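Local coordinates for geranyltranstransferase (Enterococcus faecalis, PDB 3P8L), which probably catalyses the magnesium-dependent condensation of isopentenyl diphosphate with geranyl diphosphate to give farnesyl diphosphate and diphosphate, at residues A[104-108]-A[109-113]; A[205-208]-A[209-213]. All blocks are in the same frame, centred on the assembly; numbering follows the deposited sequence.

Interaction 1. Residues A[104-108]-A[109-113]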
ATOM      1  N   GLY A 104      23.872  11.053   4.866  1.00 52.09           N
ATOM      2  CA  GLY A 104      24.847  11.090   5.969  1.00 58.85           C
ATOM      3  C   GLY A 104      24.393  10.499   7.306  1.00 60.12           C
ATOM      4  O   GLY A 104      25.094  10.640   8.307  1.00 64.16           O
ATOM      5  N   LYS A 105      23.224   9.847   7.308  1.00 52.14           N
ATOM      6  CA  LYS A 105      22.649   9.255   8.513  0.50 45.69           C
ATOM      7  C   LYS A 105      22.427   7.747   8.304  1.00 42.36           C
ATOM      8  O   LYS A 105      22.274   7.298   7.178  1.00 40.00           O
ATOM      9  CB  LYS A 105      21.357   9.989   8.897  0.50 43.62           C
ATOM     10  CG  LYS A 105      21.598  11.353   9.554  0.50 46.07           C
ATOM     11  CD  LYS A 105      20.302  12.131   9.818  0.50 50.18           C
ATOM     12  CE  LYS A 105      19.232  11.261  10.471  0.50 49.20           C
ATOM     13  NZ  LYS A 105      18.214  12.062  11.222  0.50 39.00           N
ATOM     14  N   PRO A 106      22.456   6.943   9.395  1.00 39.96           N
ATOM     15  CA  PRO A 106      22.214   5.518   9.171  1.00 41.11           C
ATOM     16  C   PRO A 106      20.817   5.229   8.637  1.00 33.28           C
ATOM     17  O   PRO A 106      19.858   5.934   8.972  1.00 34.78           O
ATOM     18  CB  PRO A 106      22.366   4.901  10.565  1.00 43.62           C
ATOM     19  CG  PRO A 106      22.264   6.043  11.515  1.00 39.28           C
ATOM     20  CD  PRO A 106      22.787   7.213  10.806  1.00 35.17           C
ATOM     21  N   THR A 107      20.728   4.189   7.831  1.00 29.07           N
ATOM     22  CA  THR A 107      19.487   3.780   7.194  1.00 35.77           C
ATOM     23  C   THR A 107      18.598   3.128   8.226  1.00 41.96           C
ATOM     24  O   THR A 107      19.070   2.762   9.319  1.00 34.03           O
ATOM     25  CB  THR A 107      19.744   2.853   6.011  1.00 40.42           C
ATOM     26  OG1 THR A 107      20.714   1.877   6.388  1.00 37.19           O
ATOM     27  CG2 THR A 107      20.283   3.649   4.810  1.00 31.17           C
ATOM     28  N   ASN A 108      17.311   3.026   7.896  1.00 33.95           N
ATOM     29  CA  ASN A 108      16.318   2.513   8.830  1.00 34.15           C
ATOM     30  C   ASN A 108      16.669   1.144   9.462  1.00 35.62           C
ATOM     31  O   ASN A 108      16.578   0.995  10.677  1.00 30.67           O
ATOM     32  CB  ASN A 108      14.935   2.486   8.179  1.00 34.36           C
ATOM     33  CG  ASN A 108      13.829   2.353   9.190  1.00 40.00           C
ATOM     34  OD1 ASN A 108      13.706   1.322   9.837  1.00 32.03           O
ATOM     35  ND2 ASN A 108      12.999   3.396   9.329  1.00 32.71           N
ATOM     36  N   HIS A 109      17.081   0.173   8.649  1.00 32.12           N
ATOM     37  CA  HIS A 109      17.464  -1.155   9.161  1.00 35.26           C
ATOM     38  C   HIS A 109      18.705  -1.147  10.051  1.00 38.01           C
ATOM     39  O   HIS A 109      18.819  -1.988  10.929  1.00 43.71           O
ATOM     40  CB  HIS A 109      17.642  -2.180   8.032  1.00 30.09           C
ATOM     41  CG  HIS A 109      18.726  -1.858   7.060  1.00 40.11           C
ATOM     42  ND1 HIS A 109      18.544  -0.963   6.024  1.00 42.06           N
ATOM     43  CD2 HIS A 109      19.981  -2.361   6.913  1.00 31.80           C
ATOM     44  CE1 HIS A 109      19.644  -0.915   5.293  1.00 46.70           C
ATOM     45  NE2 HIS A 109      20.532  -1.750   5.810  1.00 31.84           N
ATOM     46  N   LYS A 110      19.612  -0.191   9.828  1.00 38.88           N
ATOM     47  CA  LYS A 110      20.808  -0.019  10.669  1.00 43.07           C
ATOM     48  C   LYS A 110      20.435   0.535  12.018  1.00 45.29           C
ATOM     49  O   LYS A 110      21.086   0.241  13.027  1.00 43.26           O
ATOM     50  CB  LYS A 110      21.839   0.904  10.003  1.00 40.52           C
ATOM     51  CG  LYS A 110      22.500   0.299   8.767  1.00 37.51           C
ATOM     52  CD  LYS A 110      22.950  -1.134   8.998  1.00 51.33           C
ATOM     53  CE  LYS A 110      24.333  -1.190   9.632  1.00 57.74           C
ATOM     54  NZ  LYS A 110      24.809  -2.594   9.652  1.00 60.31           N
ATOM     55  N   VAL A 111      19.369   1.328  12.056  1.00 41.17           N
ATOM     56  CA  VAL A 111      18.919   1.810  13.340  1.00 37.27           C
ATOM     57  C   VAL A 111      18.075   0.777  14.095  1.00 43.43           C
ATOM     58  O   VAL A 111      18.366   0.491  15.265  1.00 38.82           O
ATOM     59  CB  VAL A 111      18.238   3.196  13.240  1.00 31.59           C
ATOM     60  CG1 VAL A 111      17.838   3.710  14.589  1.00 34.88           C
ATOM     61  CG2 VAL A 111      19.165   4.180  12.581  1.00 37.48           C
ATOM     62  N   PHE A 112      17.067   0.203  13.428  1.00 37.20           N
ATOM     63  CA  PHE A 112      15.989  -0.505  14.122  1.00 36.78           C
ATOM     64  C   PHE A 112      15.965  -2.010  13.894  1.00 33.07           C
ATOM     65  O   PHE A 112      15.140  -2.717  14.482  1.00 38.06           O
ATOM     66  CB  PHE A 112      14.625   0.091  13.731  1.00 39.28           C
ATOM     67  CG  PHE A 112      14.438   1.524  14.157  1.00 34.91           C
ATOM     68  CD1 PHE A 112      14.108   1.839  15.473  1.00 36.19           C
ATOM     69  CD2 PHE A 112      14.598   2.556  13.238  1.00 39.05           C
ATOM     70  CE1 PHE A 112      13.934   3.178  15.884  1.00 33.31           C
ATOM     71  CE2 PHE A 112      14.444   3.890  13.620  1.00 34.93           C
ATOM     72  CZ  PHE A 112      14.095   4.208  14.958  1.00 33.79           C
ATOM     73  N   GLY A 113      16.870  -2.488  13.042  1.00 33.03           N
ATOM     74  CA  GLY A 113      16.894  -3.865  12.606  1.00 34.66           C
ATOM     75  C   GLY A 113      16.025  -4.022  11.365  1.00 44.07           C
ATOM     76  O   GLY A 113      15.160  -3.171  11.076  1.00 31.05           O
TER
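A short helix leaving a two-stranded hairpin, just beyond the first aspartate-rich motif of the polyprenyl synthases, starts where Thr107, its N-cap residue, meets His109, Lys110 and Val111. Thr107 O takes a bond from Val111 N at 3.1 Å, which closes the first turn, and a weak one from Lys110 N. One residue on, Asn108 O receives Phe112 N at 2.9 Å (N-H...O 157°), the next bond in the ladder. The threonine side chain does no capping. Its OG1, held between backbone N and carbonyl carbon (chi1 45°), hydrogen-bonds to Asp99 O instead, while Thr107 OG1 touches His109 CE1 obliquely at 3.2 Å and Lys110 CG at 3.4 Å. Further side chains extend the contact. Pro106 CG meets the methyl Val111 CG2 at 3.8 Å, and the second methyl of that valine, CG1, hangs over a face of the Phe112 ring, offset toward its rim. On the inner side, Asn108 carries its amide toward the same ring: Asn108 OD1 stands 3.7 Å from Phe112 CD2, with amide and ring planes 40° apart. Gly113 N reaches back to His109 O at 2.9 Å before the chain turns, at positive phi, into helix 114-133. In this example of helix initiation, the carbonyls of Thr107 and Asn108 take the first amides, while their side chains are bonded to other parts of the fold, Thr107 OG1 to the aspartate-rich loop and Asn108 ND2 to Ser45 OG on helix 36-47. Buried OD1 of Asn108 has no hydrogen-bond partner in the model, which may carry some cost.

Interaction 2. Residues A[205-208]-A[209-213]; sequences EEVI and GLLTQ
Ile208 O is gripped twice by Thr212: Thr212 N donates at 3.0 Å and the hydroxyl Thr212 OG1 at 2.8 Å, the two arriving from opposite faces of the carbonyl plane. The hydroxyl can do so because OG1 stands anti to the carbonyl carbon of its own residue (chi1 -60°), folded back along helix 205-230. The other i-to-i+4 bonds of this opening stretch are less uniform. Leu211 N meets Val207 O almost head-on at 2.8 Å, with an N-H...O angle of 165°, whereas Gly209 N approaches Glu205 O at 3.1 Å from well above the carbonyl plane. Alongside the straight bond, Val207 CG1 and Leu211 CD1 run in the same direction and touch at 4.1 Å, a small apolar ridge lying against Phe65. Leu210, whose CG sits 3.6 Å from Glu206 O, turns toward Lys279 and Ile280 of helix 259-283, and Ile208 and Thr212 face helix 175-200. As a worked case of a threonine inside a helix, the hydroxyl's donor is met within its own helix by Ile208 O, consistent with a threonine placed beside Ile195 of helix 175-200.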
ATOM      1  N   GLU A 205      -8.708  16.795 -19.373  1.00 59.66           N
ATOM      2  CA  GLU A 205      -8.020  15.592 -19.786  1.00 65.82           C
ATOM      3  C   GLU A 205      -6.906  15.907 -20.765  1.00 64.27           C
ATOM      4  O   GLU A 205      -5.901  15.203 -20.824  1.00 63.30           O
ATOM      5  CB  GLU A 205      -9.020  14.617 -20.420  1.00 67.68           C
ATOM      6  CG  GLU A 205      -8.672  13.148 -20.201  1.00 79.66           C
ATOM      7  CD  GLU A 205      -8.548  12.784 -18.724  1.00 88.66           C
ATOM      8  OE1 GLU A 205      -9.554  12.914 -17.994  1.00 90.41           O
ATOM      9  OE2 GLU A 205      -7.446  12.366 -18.297  1.00 88.77           O
ATOM     10  N   GLU A 206      -7.094  16.981 -21.523  1.00 65.53           N
ATOM     11  CA  GLU A 206      -6.126  17.426 -22.512  1.00 66.59           C
ATOM     12  C   GLU A 206      -4.886  18.010 -21.812  1.00 58.27           C
ATOM     13  O   GLU A 206      -3.747  17.713 -22.186  1.00 49.03           O
ATOM     14  CB  GLU A 206      -6.783  18.470 -23.431  1.00 69.16           C
ATOM     15  CG  GLU A 206      -6.615  18.208 -24.930  1.00 82.60           C
ATOM     16  CD  GLU A 206      -5.352  18.831 -25.515  1.00 91.01           C
ATOM     17  OE1 GLU A 206      -4.243  18.341 -25.206  1.00 89.64           O
ATOM     18  OE2 GLU A 206      -5.475  19.805 -26.298  1.00 82.11           O
ATOM     19  N   VAL A 207      -5.127  18.834 -20.795  1.00 54.92           N
ATOM     20  CA  VAL A 207      -4.049  19.462 -20.036  1.00 57.90           C
ATOM     21  C   VAL A 207      -3.304  18.409 -19.193  1.00 58.38           C
ATOM     22  O   VAL A 207      -2.073  18.360 -19.213  1.00 56.58           O
ATOM     23  CB  VAL A 207      -4.572  20.634 -19.168  1.00 57.63           C
ATOM     24  CG1 VAL A 207      -3.457  21.229 -18.302  1.00 53.22           C
ATOM     25  CG2 VAL A 207      -5.173  21.721 -20.059  1.00 59.98           C
ATOM     26  N   ILE A 208      -4.063  17.547 -18.507  1.00 57.67           N
ATOM     27  CA  ILE A 208      -3.500  16.464 -17.676  1.00 52.91           C
ATOM     28  C   ILE A 208      -2.577  15.590 -18.518  1.00 52.37           C
ATOM     29  O   ILE A 208      -1.473  15.250 -18.080  1.00 53.12           O
ATOM     30  CB  ILE A 208      -4.621  15.678 -16.933  1.00 51.56           C
ATOM     31  CG1 ILE A 208      -5.160  16.533 -15.783  1.00 44.79           C
ATOM     32  CG2 ILE A 208      -4.139  14.311 -16.418  1.00 45.83           C
ATOM     33  CD1 ILE A 208      -6.508  16.086 -15.219  1.00 47.79           C
ATOM     34  N   GLY A 209      -3.000  15.304 -19.752  1.00 51.53           N
ATOM     35  CA  GLY A 209      -2.154  14.616 -20.740  1.00 41.77           C
ATOM     36  C   GLY A 209      -0.849  15.310 -21.085  1.00 46.56           C
ATOM     37  O   GLY A 209       0.186  14.653 -21.259  1.00 47.28           O
ATOM     38  N   LEU A 210      -0.895  16.636 -21.199  1.00 48.44           N
ATOM     39  CA  LEU A 210       0.309  17.442 -21.414  1.00 49.47           C
ATOM     40  C   LEU A 210       1.216  17.511 -20.161  1.00 46.64           C
ATOM     41  O   LEU A 210       2.440  17.436 -20.265  1.00 45.42           O
ATOM     42  CB  LEU A 210      -0.075  18.853 -21.869  1.00 49.31           C
ATOM     43  CG  LEU A 210      -0.583  19.024 -23.313  1.00 60.26           C
ATOM     44  CD1 LEU A 210      -0.857  20.499 -23.615  1.00 57.06           C
ATOM     45  CD2 LEU A 210       0.410  18.450 -24.331  1.00 55.59           C
ATOM     46  N   LEU A 211       0.602  17.646 -18.986  1.00 46.29           N
ATOM     47  CA  LEU A 211       1.332  17.619 -17.707  1.00 46.88           C
ATOM     48  C   LEU A 211       2.101  16.305 -17.535  1.00 41.00           C
ATOM     49  O   LEU A 211       3.231  16.295 -17.062  1.00 47.31           O
ATOM     50  CB  LEU A 211       0.358  17.820 -16.549  1.00 42.20           C
ATOM     51  CG  LEU A 211      -0.214  19.225 -16.430  1.00 43.43           C
ATOM     52  CD1 LEU A 211      -1.376  19.241 -15.450  1.00 45.62           C
ATOM     53  CD2 LEU A 211       0.863  20.210 -16.038  1.00 38.55           C
ATOM     54  N   THR A 212       1.482  15.214 -17.980  1.00 45.43           N
ATOM     55  CA  THR A 212       2.095  13.889 -18.009  1.00 44.90           C
ATOM     56  C   THR A 212       3.353  13.819 -18.870  1.00 49.36           C
ATOM     57  O   THR A 212       4.359  13.207 -18.482  1.00 51.97           O
ATOM     58  CB  THR A 212       1.067  12.879 -18.513  1.00 49.14           C
ATOM     59  OG1 THR A 212      -0.048  12.890 -17.625  1.00 44.12           O
ATOM     60  CG2 THR A 212       1.655  11.464 -18.623  1.00 43.65           C
ATOM     61  N   GLN A 213       3.298  14.458 -20.031  1.00 50.26           N
ATOM     62  CA  GLN A 213       4.432  14.513 -20.938  1.00 47.42           C
ATOM     63  C   GLN A 213       5.547  15.328 -20.325  1.00 39.09           C
ATOM     64  O   GLN A 213       6.731  14.957 -20.422  1.00 38.58           O
ATOM     65  CB  GLN A 213       4.022  15.122 -22.288  1.00 53.23           C
ATOM     66  CG  GLN A 213       3.231  14.188 -23.198  1.00 63.23           C
ATOM     67  CD  GLN A 213       2.808  14.864 -24.502  1.00 71.42           C
ATOM     68  OE1 GLN A 213       3.643  15.370 -25.255  1.00 68.38           O
ATOM     69  NE2 GLN A 213       1.508  14.873 -24.767  1.00 66.66           N
TER

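How the interactions relate
Both contacts are local, joining residues a few positions apart, and they follow one another along the chain without nesting or crossing. Neither closes a long loop, since the two segments of each run on without a gap. Interaction 1 comes first, at the passage from the hairpin of strands 101-102 and 105-106 into helix 108-112, beside helices 36-47, 71-92 and 114-133. About a hundred residues later, after helix 175-200, interaction 2 forms the first turns of helix 205-230, between helices 175-200 and 259-283. Their centres lie 39 Å apart on opposite sides of the chain's centre. Together they mark two distant places in a predominantly helical fold where a helix gets under way.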